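Local coordinates for organic hydroperoxide resistance protein (PDB 6MJN) that probably reduces organic hydroperoxides through reactive cysteines, as OsmC/Ohr-family proteins do, and so protects the bacterium from oxidative damage, at residues I78-V83 against E118-K123; V89-T94 against F99-A104; S67-V72 against L105-T110; K123-C128 against V138-S143. All blocks are in the same frame, centred on the assembly; numbering follows the deposited sequence. Where two conformers were deposited one is given.

Interaction 1: I78-V83 against E118-K123; sequences ISLEDV and EALVAK
In the helix-on-sheet layer of the OsmC-like fold, Ile78 and Leu80, in the connection from helix 53-76 to strand 82-93, meet Leu120 of helix 114-125. One methyl does the touching from the helix side. Leu120 has its CG anti to the backbone N (chi1 165°), which carries the branch out from the helix, and its CD2 is the atom that reaches both partners. Leu80 comes at it tip to tip: Leu80 CD2 lies 3.7 Å from Leu120 CD2, and Leu80 CD1 is 4.0 Å from that same methyl. Ile78 adds a looser touch through its branch methyl, with Ile78 CG2 4.3 Å from Leu120 CD2.

Between the two apolar residues the chain makes an inverse gamma turn centred on Ser79, closed by Leu80 N to Ile78 O at 2.9 Å. The turn lets both side chains head for the helix while Ser79 stays clear of it. Just beyond, Glu81 and Asp82 both face Thr110 in a classic beta bulge.

Leu112 packs against Ile78, Leu80 and Leu120 alike, and Val72 of helix 53-76 also lies on Leu120. With no hydrogen bond or charge pair across it, the contact depends on the fit of branched methyl groups and on keeping them from water.

Interaction 2: V89-T94 against F99-A104; sequences VSLYAT and FKLGVA
Val89, Leu91, Leu101 and Val103 meet across a beta hairpin, strands 82-93 and 99-110, whose short segments run antiparallel at 147°. Together with Phe99 and Ala93 they lie on one face of the hairpin, where Phe57, Ala58 and Tyr61 of helix 53-76 cover part of them.

On that face Val89 and Val103 stand side by side and point the same way, Val89 CG2 lying 4.1 Å from Val103 CG2. The other branch of Val89 slants across to the next pair on this face, with Val89 CG1 4.1 Å from Leu101 CD2. Leu91, its CG anti to the backbone N (chi1 176°), swings an end methyl along the partner strand, and Leu91 CD1 comes to 3.7 Å from Phe99 CB.

The opposite face carries the side chains of Ser90, Tyr92 and Lys100. Lys100 runs out extended past Tyr92, with Lys100 CG 3.9 Å from Tyr92 CB. Ser90 turns its hydroxyl to Thr14 of the second subunit, whose strand pairs with Val89, Ser90 and Leu91 and carries the sheet across the dimer interface.

Between the strands, Ser90 with Gly102 and Tyr92 with Lys100 form the hydrogen-bonded pairs, two bonds each; the shortest, Tyr92 N to Lys100 O, is 2.8 Å. Because Gly102 has no side chain, the phenol ring can settle onto its backbone edge-on: Gly102 N lies in the plane of the Tyr92 ring, 3.8 Å from Tyr92 CE1.

Interaction 3: S67-V72 against L105-T110; sequences SAIRHV and LHAHIT
Ile69 is the one residue of 67-72 to reach 105-110, where it meets Ala107 and Ile109. The contact packs the long helix 53-76 onto the middle strand of the mixed sheet, the helix-on-sheet core of an OsmC-like subunit.

The apolar touches are two, one from each branch of the isoleucine. Its longer branch, with CG1 beside the backbone N (chi1 -66°) and the chain extended to its end, reaches toward the strand, putting Ile69 CD1 3.9 Å from Ala107 CB. Ala107 offers this single methyl to it. The shorter branch is met by the end of Ile109, which comes nearer to the helix than the base of that side chain: Ile69 CG2 lies 4.3 Å from Ile109 CD1. Leu80, Ala124 and Val121 close in around these three buried residues.

Hydrogen bonds stay within the helix or run between strands, and none joins 67-72 to 105-110. The helix keeps its regular spacing, with His71 N to Ser67 O at 2.8 Å and Val72 N to Ala68 O at 3.0 Å. Ala107 bonds through its backbone to Ser143 and Ser145 of the parallel strand.

Charged and polar groups lie off to the sides. Arg70 makes a salt bridge with Glu66 on its own helix, and His106 ND1 is hydrogen-bonded to the hydroxyl of Ser143. Backbone polarity is thus largely met inside helix and sheet, so that methyl against methyl is what remains to join them.

Interaction 4: K123-C128 against V138-S143; sequences KAHEVC and VDVKLS
Val140 opens the contact with His125, the residue near the end of helix 114-125 that reaches across to strand 140-146. The two side chains slide past each other in opposite directions, and Val140 CG1 comes to 4.0 Å from His125 CE1, oblique to the ring. The backbone of Val140 takes part as well: a water lying in the plane of the imidazole, at its edge, is 3.1 Å from His125 NE2 and gives a weak, long bond to Val140 O at 3.4 Å. The other ring nitrogen, His125 ND1, is hydrogen-bonded to Ser131 OG, which probably does more to hold the ring's rotation.

Lys141 points away from the helix and uses its backbone to bond Val103 and Leu105 in the middle strand of the sheet. Here the chain has come back from helix 114-125 through the short helix 129-134 to lie parallel to strand 99-110. Cys128, the N-cap of that short helix, packs against Cys64, consistent with the cysteine pair of OsmC/Ohr peroxidases.

Leu142 next turns to the helix and lays a methyl on the imidazole. Leu142 CD2 sits 4.2 Å from the centroid of the His125 ring, 11° off its normal, a CH-pi contact over the face. Its twin methyl reaches the near part of the ring, with Leu142 CD1 3.9 Å from His125 CD2. His125 has CG anti to its own N (chi1 -168°), which carries the ring out from the helix to receive both methyls. The hydroxyl of Ser143 is hydrogen-bonded to His106 ND1.

From the N terminus, helix 53-76 supplies the first side of interaction 3 at 67-72, and the chain then leaves it through 78-83, which opens interaction 1. Interaction 2 closes first, as 99-104 folds back on 89-94 in the hairpin, and so is nested within the loops of interactions 1 and 3. Next, 99-104 runs on into 105-110 to close interaction 3, and 118-123 then closes interaction 1; these two cross, tying helices 53-76 and 114-125 and the sheet together, and touch where Leu80 packs on Ile109. Interaction 4 follows in series, sharing Lys123 with interaction 1; it closes the loop through helix 129-134 and ties helix 114-125 to strand 140-146, the neighbour of strand 99-110.

Interaction 1: I78-V83 against E118-K123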
loop_
_atom_site.group_PDB
_atom_site.type_symbol
_atom_site.label_atom_id
_atom_site.label_comp_id
_atom_site.label_asym_id
_atom_site.label_seq_id
_atom_site.Cartn_x
_atom_site.Cartn_y
_atom_site.Cartn_z
ATOM N N ILE B 78 -6.228 -24.886 12.355
ATOM C CA ILE B 78 -7.453 -24.266 12.855
ATOM C C ILE B 78 -8.535 -24.421 11.797
ATOM O O ILE B 78 -8.280 -24.231 10.599
ATOM C CB ILE B 78 -7.213 -22.781 13.204
ATOM C CG1 ILE B 78 -6.443 -22.653 14.521
ATOM C CG2 ILE B 78 -8.518 -22.008 13.271
ATOM C CD1 ILE B 78 -6.047 -21.227 14.858
ATOM N N SER B 79 -9.749 -24.752 12.241
ATOM C CA SER B 79 -10.855 -25.113 11.347
ATOM C C SER B 79 -11.571 -23.858 10.836
ATOM O O SER B 79 -12.705 -23.543 11.208
ATOM C CB SER B 79 -11.819 -26.055 12.061
ATOM O OG SER B 79 -12.330 -25.470 13.247
ATOM N N LEU B 80 -10.881 -23.151 9.939
ATOM C CA LEU B 80 -11.457 -22.008 9.239
ATOM C C LEU B 80 -12.310 -22.470 8.076
ATOM O O LEU B 80 -11.836 -23.196 7.199
ATOM C CB LEU B 80 -10.366 -21.087 8.695
ATOM C CG LEU B 80 -9.859 -19.977 9.583
ATOM C CD1 LEU B 80 -9.470 -18.787 8.724
ATOM C CD2 LEU B 80 -10.933 -19.621 10.556
ATOM N N GLU B 81 -13.559 -22.025 8.046
ATOM C CA GLU B 81 -14.369 -22.303 6.869
ATOM C C GLU B 81 -14.208 -21.200 5.829
ATOM O O GLU B 81 -13.891 -21.484 4.671
ATOM C CB GLU B 81 -15.841 -22.478 7.257
ATOM C CG GLU B 81 -16.092 -23.590 8.260
ATOM C CD GLU B 81 -17.558 -23.708 8.641
ATOM O OE1 GLU B 81 -18.407 -23.131 7.928
ATOM O OE2 GLU B 81 -17.862 -24.375 9.654
ATOM N N ASP B 82 -14.404 -19.946 6.229
ATOM C CA ASP B 82 -14.268 -18.818 5.317
ATOM C C ASP B 82 -13.776 -17.595 6.088
ATOM O O ASP B 82 -13.843 -17.540 7.319
ATOM C CB ASP B 82 -15.598 -18.515 4.609
ATOM C CG ASP B 82 -15.419 -17.685 3.350
ATOM O OD1 ASP B 82 -14.263 -17.488 2.911
ATOM O OD2 ASP B 82 -16.442 -17.225 2.797
ATOM N N VAL B 83 -13.262 -16.619 5.346
ATOM C CA VAL B 83 -12.885 -15.335 5.925
ATOM C C VAL B 83 -13.017 -14.273 4.845
ATOM O O VAL B 83 -12.683 -14.506 3.679
ATOM C CB VAL B 83 -11.452 -15.369 6.509
ATOM C CG1 VAL B 83 -10.446 -15.760 5.445
ATOM C CG2 VAL B 83 -11.069 -14.007 7.087
ATOM N N GLU B 118 -10.779 -14.094 17.677
ATOM C CA GLU B 118 -9.990 -12.958 18.150
ATOM C C GLU B 118 -8.523 -13.332 18.300
ATOM O O GLU B 118 -7.637 -12.533 17.974
ATOM C CB GLU B 118 -10.561 -12.423 19.464
ATOM C CG GLU B 118 -11.955 -11.873 19.245
ATOM C CD GLU B 118 -12.632 -11.327 20.466
ATOM O OE1 GLU B 118 -12.282 -11.724 21.600
ATOM O OE2 GLU B 118 -13.549 -10.506 20.268
ATOM N N ALA B 119 -8.243 -14.543 18.786
ATOM C CA ALA B 119 -6.851 -14.971 18.921
ATOM C C ALA B 119 -6.199 -15.196 17.558
ATOM O O ALA B 119 -5.005 -14.917 17.375
ATOM C CB ALA B 119 -6.777 -16.242 19.769
ATOM N N LEU B 120 -6.955 -15.733 16.599
ATOM C CA LEU B 120 -6.396 -15.980 15.275
ATOM C C LEU B 120 -6.037 -14.672 14.583
ATOM O O LEU B 120 -4.953 -14.547 13.993
ATOM C CB LEU B 120 -7.398 -16.789 14.447
ATOM C CG LEU B 120 -7.227 -16.894 12.932
ATOM C CD1 LEU B 120 -5.855 -17.425 12.548
ATOM C CD2 LEU B 120 -8.307 -17.810 12.395
ATOM N N VAL B 121 -6.936 -13.688 14.649
ATOM C CA VAL B 121 -6.679 -12.385 14.044
ATOM C C VAL B 121 -5.466 -11.729 14.685
ATOM O O VAL B 121 -4.633 -11.125 13.994
ATOM C CB VAL B 121 -7.948 -11.515 14.144
ATOM C CG1 VAL B 121 -7.629 -10.017 13.951
ATOM C CG2 VAL B 121 -8.978 -12.026 13.142
ATOM N N ALA B 122 -5.326 -11.853 16.010
ATOM C CA ALA B 122 -4.166 -11.269 16.678
ATOM C C ALA B 122 -2.864 -11.862 16.153
ATOM O O ALA B 122 -1.877 -11.140 15.965
ATOM C CB ALA B 122 -4.263 -11.465 18.191
ATOM N N LYS B 123 -2.836 -13.181 15.936
ATOM C CA LYS B 123 -1.635 -13.821 15.409
ATOM C C LYS B 123 -1.369 -13.396 13.974
ATOM O O LYS B 123 -0.209 -13.190 13.589
ATOM C CB LYS B 123 -1.769 -15.342 15.485
ATOM C CG LYS B 123 -1.770 -15.915 16.881
ATOM C CD LYS B 123 -1.728 -17.439 16.814
ATOM C CE LYS B 123 -2.059 -18.090 18.150
ATOM N NZ LYS B 123 -3.492 -17.922 18.479
#

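Interaction 2: V89-T94 against F99-A104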
loop_
_atom_site.group_PDB
_atom_site.type_symbol
_atom_site.label_atom_id
_atom_site.label_comp_id
_atom_site.label_asym_id
_atom_site.label_seq_id
_atom_site.Cartn_x
_atom_site.Cartn_y
_atom_site.Cartn_z
ATOM N N VAL B 89 -9.244 2.970 5.517
ATOM C CA VAL B 89 -8.021 3.767 5.540
ATOM C C VAL B 89 -8.413 5.233 5.470
ATOM O O VAL B 89 -9.204 5.631 4.603
ATOM C CB VAL B 89 -7.081 3.384 4.388
ATOM C CG1 VAL B 89 -5.946 4.432 4.222
ATOM C CG2 VAL B 89 -6.513 1.968 4.647
ATOM N N SER B 90 -7.895 6.024 6.407
ATOM C CA SER B 90 -8.191 7.445 6.453
ATOM C C SER B 90 -6.900 8.239 6.311
ATOM O O SER B 90 -5.829 7.817 6.758
ATOM C CB SER B 90 -8.896 7.836 7.757
ATOM O OG SER B 90 -10.197 7.302 7.779
ATOM N N LEU B 91 -7.022 9.402 5.689
ATOM C CA LEU B 91 -5.916 10.322 5.518
ATOM C C LEU B 91 -6.089 11.455 6.525
ATOM O O LEU B 91 -7.203 11.980 6.691
ATOM C CB LEU B 91 -5.884 10.842 4.077
ATOM C CG LEU B 91 -4.839 11.898 3.716
ATOM C CD1 LEU B 91 -3.439 11.287 3.758
ATOM C CD2 LEU B 91 -5.133 12.467 2.331
ATOM N N TYR B 92 -5.005 11.800 7.227
ATOM C CA TYR B 92 -5.026 12.903 8.187
ATOM C C TYR B 92 -3.870 13.859 7.912
ATOM O O TYR B 92 -2.802 13.455 7.437
ATOM C CB TYR B 92 -4.918 12.399 9.645
ATOM C CG TYR B 92 -5.964 11.384 10.050
ATOM C CD1 TYR B 92 -5.751 10.017 9.857
ATOM C CD2 TYR B 92 -7.160 11.789 10.636
ATOM C CE1 TYR B 92 -6.712 9.076 10.239
ATOM C CE2 TYR B 92 -8.129 10.872 11.005
ATOM C CZ TYR B 92 -7.897 9.512 10.807
ATOM O OH TYR B 92 -8.846 8.583 11.176
ATOM N N ALA B 93 -4.081 15.134 8.222
ATOM C CA ALA B 93 -3.007 16.119 8.171
ATOM C C ALA B 93 -2.188 16.055 9.457
ATOM O O ALA B 93 -2.734 15.832 10.541
ATOM C CB ALA B 93 -3.566 17.535 7.984
ATOM N N THR B 94 -0.814 16.262 9.326
ATOM C CA THR B 94 0.045 16.276 10.510
ATOM C C THR B 94 0.420 17.700 10.924
ATOM O O THR B 94 0.501 18.609 10.087
ATOM C CB THR B 94 1.336 15.487 10.254
ATOM O OG1 THR B 94 2.160 16.209 9.330
ATOM C CG2 THR B 94 1.046 14.091 9.704
ATOM N N PHE B 99 1.355 14.359 5.828
ATOM C CA PHE B 99 0.135 13.569 5.851
ATOM C C PHE B 99 0.424 12.230 6.506
ATOM O O PHE B 99 1.552 11.736 6.451
ATOM C CB PHE B 99 -0.416 13.358 4.441
ATOM C CG PHE B 99 -0.799 14.638 3.757
ATOM C CD1 PHE B 99 -2.033 15.224 3.998
ATOM C CD2 PHE B 99 0.085 15.270 2.894
ATOM C CE1 PHE B 99 -2.383 16.417 3.381
ATOM C CE2 PHE B 99 -0.263 16.464 2.273
ATOM C CZ PHE B 99 -1.497 17.033 2.520
ATOM N N LYS B 100 -0.599 11.650 7.138
ATOM C CA LYS B 100 -0.465 10.325 7.729
ATOM C C LYS B 100 -1.727 9.507 7.495
ATOM O O LYS B 100 -2.813 10.039 7.252
ATOM C CB LYS B 100 -0.173 10.392 9.244
ATOM C CG LYS B 100 -1.350 10.809 10.091
ATOM C CD LYS B 100 -1.000 10.770 11.583
ATOM C CE LYS B 100 -2.099 11.399 12.444
ATOM N NZ LYS B 100 -1.811 11.302 13.907
ATOM N N LEU B 101 -1.565 8.194 7.594
ATOM C CA LEU B 101 -2.658 7.241 7.456
ATOM C C LEU B 101 -3.083 6.709 8.825
ATOM O O LEU B 101 -2.262 6.594 9.744
ATOM C CB LEU B 101 -2.237 6.066 6.559
ATOM C CG LEU B 101 -1.744 6.393 5.139
ATOM C CD1 LEU B 101 -1.368 5.100 4.433
ATOM C CD2 LEU B 101 -2.825 7.108 4.385
ATOM N N GLY B 102 -4.383 6.415 8.952
ATOM C CA GLY B 102 -4.895 5.568 10.018
ATOM C C GLY B 102 -5.733 4.467 9.426
ATOM O O GLY B 102 -6.272 4.588 8.319
ATOM N N VAL B 103 -5.844 3.342 10.152
ATOM C CA VAL B 103 -6.426 2.112 9.604
ATOM C C VAL B 103 -7.300 1.436 10.653
ATOM O O VAL B 103 -6.912 1.324 11.823
ATOM C CB VAL B 103 -5.336 1.112 9.137
ATOM C CG1 VAL B 103 -5.969 -0.156 8.509
ATOM C CG2 VAL B 103 -4.346 1.753 8.176
ATOM N N ALA B 104 -8.479 0.967 10.228
ATOM C CA ALA B 104 -9.297 0.039 10.999
ATOM C C ALA B 104 -9.489 -1.214 10.159
ATOM O O ALA B 104 -9.835 -1.119 8.979
ATOM C CB ALA B 104 -10.656 0.650 11.375
#

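Interaction 3: S67-V72 against L105-T110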
loop_
_atom_site.group_PDB
_atom_site.type_symbol
_atom_site.label_atom_id
_atom_site.label_comp_id
_atom_site.label_asym_id
_atom_site.label_seq_id
_atom_site.Cartn_x
_atom_site.Cartn_y
_atom_site.Cartn_z
ATOM N N SER B 67 -4.835 -13.037 3.736
ATOM C CA SER B 67 -3.882 -14.111 3.496
ATOM C C SER B 67 -3.180 -14.536 4.779
ATOM O O SER B 67 -2.920 -15.726 4.985
ATOM C CB SER B 67 -2.858 -13.668 2.449
ATOM O OG SER B 67 -1.919 -14.690 2.204
ATOM N N ALA B 68 -2.851 -13.583 5.652
ATOM C CA ALA B 68 -2.160 -13.932 6.892
ATOM C C ALA B 68 -3.064 -14.715 7.843
ATOM O O ALA B 68 -2.594 -15.613 8.555
ATOM C CB ALA B 68 -1.634 -12.675 7.578
ATOM N N ILE B 69 -4.353 -14.366 7.887
ATOM C CA ILE B 69 -5.328 -15.175 8.621
ATOM C C ILE B 69 -5.345 -16.601 8.086
ATOM O O ILE B 69 -5.283 -17.575 8.848
ATOM C CB ILE B 69 -6.730 -14.541 8.543
ATOM C CG1 ILE B 69 -6.762 -13.199 9.280
ATOM C CG2 ILE B 69 -7.775 -15.522 9.103
ATOM C CD1 ILE B 69 -8.145 -12.469 9.193
ATOM N N ARG B 70 -5.467 -16.750 6.763
ATOM C CA ARG B 70 -5.503 -18.093 6.192
ATOM C C ARG B 70 -4.209 -18.846 6.484
ATOM O O ARG B 70 -4.234 -20.053 6.749
ATOM C CB ARG B 70 -5.775 -18.026 4.687
ATOM C CG ARG B 70 -7.151 -17.481 4.349
ATOM C CD ARG B 70 -7.483 -17.592 2.871
ATOM N NE ARG B 70 -8.741 -16.922 2.542
ATOM C CZ ARG B 70 -9.930 -17.525 2.501
ATOM N NH1 ARG B 70 -10.039 -18.823 2.767
ATOM N NH2 ARG B 70 -11.017 -16.824 2.191
ATOM N N HIS B 71 -3.071 -18.143 6.481
ATOM C CA HIS B 71 -1.791 -18.814 6.707
ATOM C C HIS B 71 -1.670 -19.310 8.147
ATOM O O HIS B 71 -1.288 -20.462 8.389
ATOM C CB HIS B 71 -0.638 -17.862 6.359
ATOM C CG HIS B 71 0.710 -18.371 6.773
ATOM N ND1 HIS B 71 1.413 -19.299 6.036
ATOM C CD2 HIS B 71 1.480 -18.089 7.852
ATOM C CE1 HIS B 71 2.558 -19.565 6.640
ATOM N NE2 HIS B 71 2.620 -18.849 7.747
ATOM N N VAL B 72 -1.984 -18.451 9.118
ATOM C CA VAL B 72 -1.918 -18.866 10.515
ATOM C C VAL B 72 -2.861 -20.039 10.773
ATOM O O VAL B 72 -2.510 -20.994 11.473
ATOM C CB VAL B 72 -2.233 -17.673 11.439
ATOM C CG1 VAL B 72 -2.429 -18.148 12.880
ATOM C CG2 VAL B 72 -1.123 -16.653 11.365
ATOM N N LEU B 105 -9.237 -2.379 10.758
ATOM C CA LEU B 105 -9.387 -3.666 10.095
ATOM C C LEU B 105 -10.552 -4.413 10.722
ATOM O O LEU B 105 -10.715 -4.399 11.946
ATOM C CB LEU B 105 -8.101 -4.497 10.234
ATOM C CG LEU B 105 -6.859 -3.920 9.531
ATOM C CD1 LEU B 105 -5.676 -4.852 9.783
ATOM C CD2 LEU B 105 -7.092 -3.760 8.036
ATOM N N HIS B 106 -11.377 -5.052 9.903
ATOM C CA HIS B 106 -12.464 -5.852 10.452
ATOM C C HIS B 106 -12.478 -7.199 9.759
ATOM O O HIS B 106 -12.754 -7.275 8.559
ATOM C CB HIS B 106 -13.812 -5.152 10.277
ATOM C CG HIS B 106 -14.961 -5.949 10.805
ATOM N ND1 HIS B 106 -15.072 -6.298 12.132
ATOM C CD2 HIS B 106 -16.028 -6.500 10.183
ATOM C CE1 HIS B 106 -16.167 -7.010 12.311
ATOM N NE2 HIS B 106 -16.765 -7.151 11.143
ATOM N N ALA B 107 -12.229 -8.263 10.509
ATOM C CA ALA B 107 -12.249 -9.598 9.931
ATOM C C ALA B 107 -13.613 -10.247 10.147
ATOM O O ALA B 107 -14.217 -10.105 11.212
ATOM C CB ALA B 107 -11.140 -10.458 10.539
ATOM N N HIS B 108 -14.108 -10.942 9.123
ATOM C CA HIS B 108 -15.315 -11.761 9.233
ATOM C C HIS B 108 -14.913 -13.210 8.994
ATOM O O HIS B 108 -14.571 -13.592 7.872
ATOM C CB HIS B 108 -16.389 -11.315 8.242
ATOM C CG HIS B 108 -17.667 -12.096 8.334
ATOM N ND1 HIS B 108 -18.816 -11.715 7.676
ATOM C CD2 HIS B 108 -17.978 -13.230 9.006
ATOM C CE1 HIS B 108 -19.778 -12.581 7.933
ATOM N NE2 HIS B 108 -19.294 -13.512 8.736
ATOM N N ILE B 109 -14.984 -14.021 10.055
ATOM C CA ILE B 109 -14.463 -15.386 10.070
ATOM C C ILE B 109 -15.606 -16.362 10.332
ATOM O O ILE B 109 -16.398 -16.153 11.255
ATOM C CB ILE B 109 -13.365 -15.522 11.146
ATOM C CG1 ILE B 109 -12.142 -14.677 10.780
ATOM C CG2 ILE B 109 -12.967 -16.966 11.346
ATOM C CD1 ILE B 109 -11.052 -14.696 11.819
ATOM N N THR B 110 -15.726 -17.404 9.492
ATOM C CA THR B 110 -16.700 -18.471 9.681
ATOM C C THR B 110 -15.993 -19.713 10.210
ATOM O O THR B 110 -14.914 -20.069 9.733
ATOM C CB THR B 110 -17.416 -18.821 8.360
ATOM O OG1 THR B 110 -17.759 -17.617 7.660
ATOM C CG2 THR B 110 -18.679 -19.636 8.615
#

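Interaction 4: K123-C128 against V138-S143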
loop_
_atom_site.group_PDB
_atom_site.type_symbol
_atom_site.label_atom_id
_atom_site.label_comp_id
_atom_site.label_asym_id
_atom_site.label_seq_id
_atom_site.Cartn_x
_atom_site.Cartn_y
_atom_site.Cartn_z
ATOM N N LYS B 123 -2.836 -13.181 15.936
ATOM C CA LYS B 123 -1.635 -13.821 15.409
ATOM C C LYS B 123 -1.369 -13.396 13.974
ATOM O O LYS B 123 -0.209 -13.190 13.589
ATOM C CB LYS B 123 -1.769 -15.342 15.485
ATOM C CG LYS B 123 -1.770 -15.915 16.881
ATOM C CD LYS B 123 -1.728 -17.439 16.814
ATOM C CE LYS B 123 -2.059 -18.090 18.150
ATOM N NZ LYS B 123 -3.492 -17.922 18.479
ATOM N N ALA B 124 -2.429 -13.271 13.166
ATOM C CA ALA B 124 -2.259 -12.837 11.785
ATOM C C ALA B 124 -1.638 -11.446 11.720
ATOM O O ALA B 124 -0.780 -11.189 10.876
ATOM C CB ALA B 124 -3.601 -12.871 11.055
ATOM N N HIS B 125 -2.058 -10.545 12.615
ATOM C CA HIS B 125 -1.520 -9.183 12.670
ATOM C C HIS B 125 -0.006 -9.172 12.879
ATOM O O HIS B 125 0.667 -8.214 12.481
ATOM C CB HIS B 125 -2.247 -8.418 13.791
ATOM C CG HIS B 125 -2.022 -6.933 13.813
ATOM N ND1 HIS B 125 -2.030 -6.146 12.680
ATOM C CD2 HIS B 125 -1.844 -6.085 14.856
ATOM C CE1 HIS B 125 -1.850 -4.884 13.021
ATOM N NE2 HIS B 125 -1.725 -4.818 14.335
ATOM N N GLU B 126 0.553 -10.216 13.498
ATOM C CA GLU B 126 1.996 -10.281 13.683
ATOM C C GLU B 126 2.737 -10.817 12.466
ATOM O O GLU B 126 3.968 -10.716 12.424
ATOM C CB GLU B 126 2.330 -11.161 14.893
ATOM C CG GLU B 126 1.500 -10.879 16.132
ATOM C CD GLU B 126 1.903 -11.746 17.314
ATOM O OE1 GLU B 126 3.116 -11.987 17.497
ATOM O OE2 GLU B 126 1.005 -12.192 18.057
ATOM N N VAL B 127 2.028 -11.391 11.496
ATOM C CA VAL B 127 2.644 -12.045 10.350
ATOM C C VAL B 127 2.472 -11.247 9.059
ATOM O O VAL B 127 3.324 -11.337 8.168
ATOM C CB VAL B 127 2.060 -13.473 10.201
ATOM C CG1 VAL B 127 2.076 -13.959 8.746
ATOM C CG2 VAL B 127 2.806 -14.428 11.089
ATOM N N CYS B 128 1.424 -10.446 8.957
ATOM C CA CYS B 128 1.130 -9.719 7.733
ATOM C C CYS B 128 2.233 -8.702 7.436
ATOM O O CYS B 128 2.586 -7.906 8.317
ATOM C CB CYS B 128 -0.224 -9.029 7.925
ATOM S SG CYS B 128 -0.675 -7.875 6.722
ATOM N N VAL B 138 1.635 3.658 12.618
ATOM C CA VAL B 138 0.236 3.790 12.238
ATOM C C VAL B 138 -0.588 3.096 13.307
ATOM O O VAL B 138 -0.306 1.952 13.684
ATOM C CB VAL B 138 -0.047 3.200 10.840
ATOM C CG1 VAL B 138 -1.548 3.201 10.544
ATOM C CG2 VAL B 138 0.714 3.985 9.754
ATOM N N ASP B 139 -1.582 3.796 13.810
ATOM C CA ASP B 139 -2.548 3.178 14.698
ATOM C C ASP B 139 -3.456 2.272 13.873
ATOM O O ASP B 139 -4.063 2.724 12.894
ATOM C CB ASP B 139 -3.351 4.264 15.409
ATOM C CG ASP B 139 -3.943 3.789 16.717
ATOM O OD1 ASP B 139 -4.931 3.027 16.688
ATOM O OD2 ASP B 139 -3.405 4.174 17.776
ATOM N N VAL B 140 -3.539 0.994 14.247
ATOM C CA VAL B 140 -4.395 0.036 13.557
ATOM C C VAL B 140 -5.394 -0.497 14.570
ATOM O O VAL B 140 -5.000 -1.044 15.610
ATOM C CB VAL B 140 -3.594 -1.110 12.907
ATOM C CG1 VAL B 140 -4.546 -2.065 12.175
ATOM C CG2 VAL B 140 -2.534 -0.558 11.947
ATOM N N LYS B 141 -6.682 -0.326 14.284
ATOM C CA LYS B 141 -7.742 -0.858 15.138
ATOM C C LYS B 141 -8.267 -2.139 14.499
ATOM O O LYS B 141 -8.586 -2.149 13.303
ATOM C CB LYS B 141 -8.870 0.165 15.311
ATOM N N LEU B 142 -8.327 -3.225 15.280
ATOM C CA LEU B 142 -8.780 -4.528 14.796
ATOM C C LEU B 142 -10.123 -4.900 15.407
ATOM O O LEU B 142 -10.334 -4.738 16.611
ATOM C CB LEU B 142 -7.798 -5.652 15.156
ATOM C CG LEU B 142 -6.314 -5.594 14.846
ATOM C CD1 LEU B 142 -5.655 -6.834 15.457
ATOM C CD2 LEU B 142 -6.083 -5.537 13.357
ATOM N N SER B 143 -11.016 -5.440 14.586
ATOM C CA SER B 143 -12.236 -6.030 15.116
ATOM C C SER B 143 -12.507 -7.308 14.349
ATOM O O SER B 143 -12.020 -7.503 13.226
ATOM C CB SER B 143 -13.425 -5.075 15.024
ATOM O OG SER B 143 -13.727 -4.756 13.675
HETATM O O HOH W 1 -1.826 -2.161 15.911
#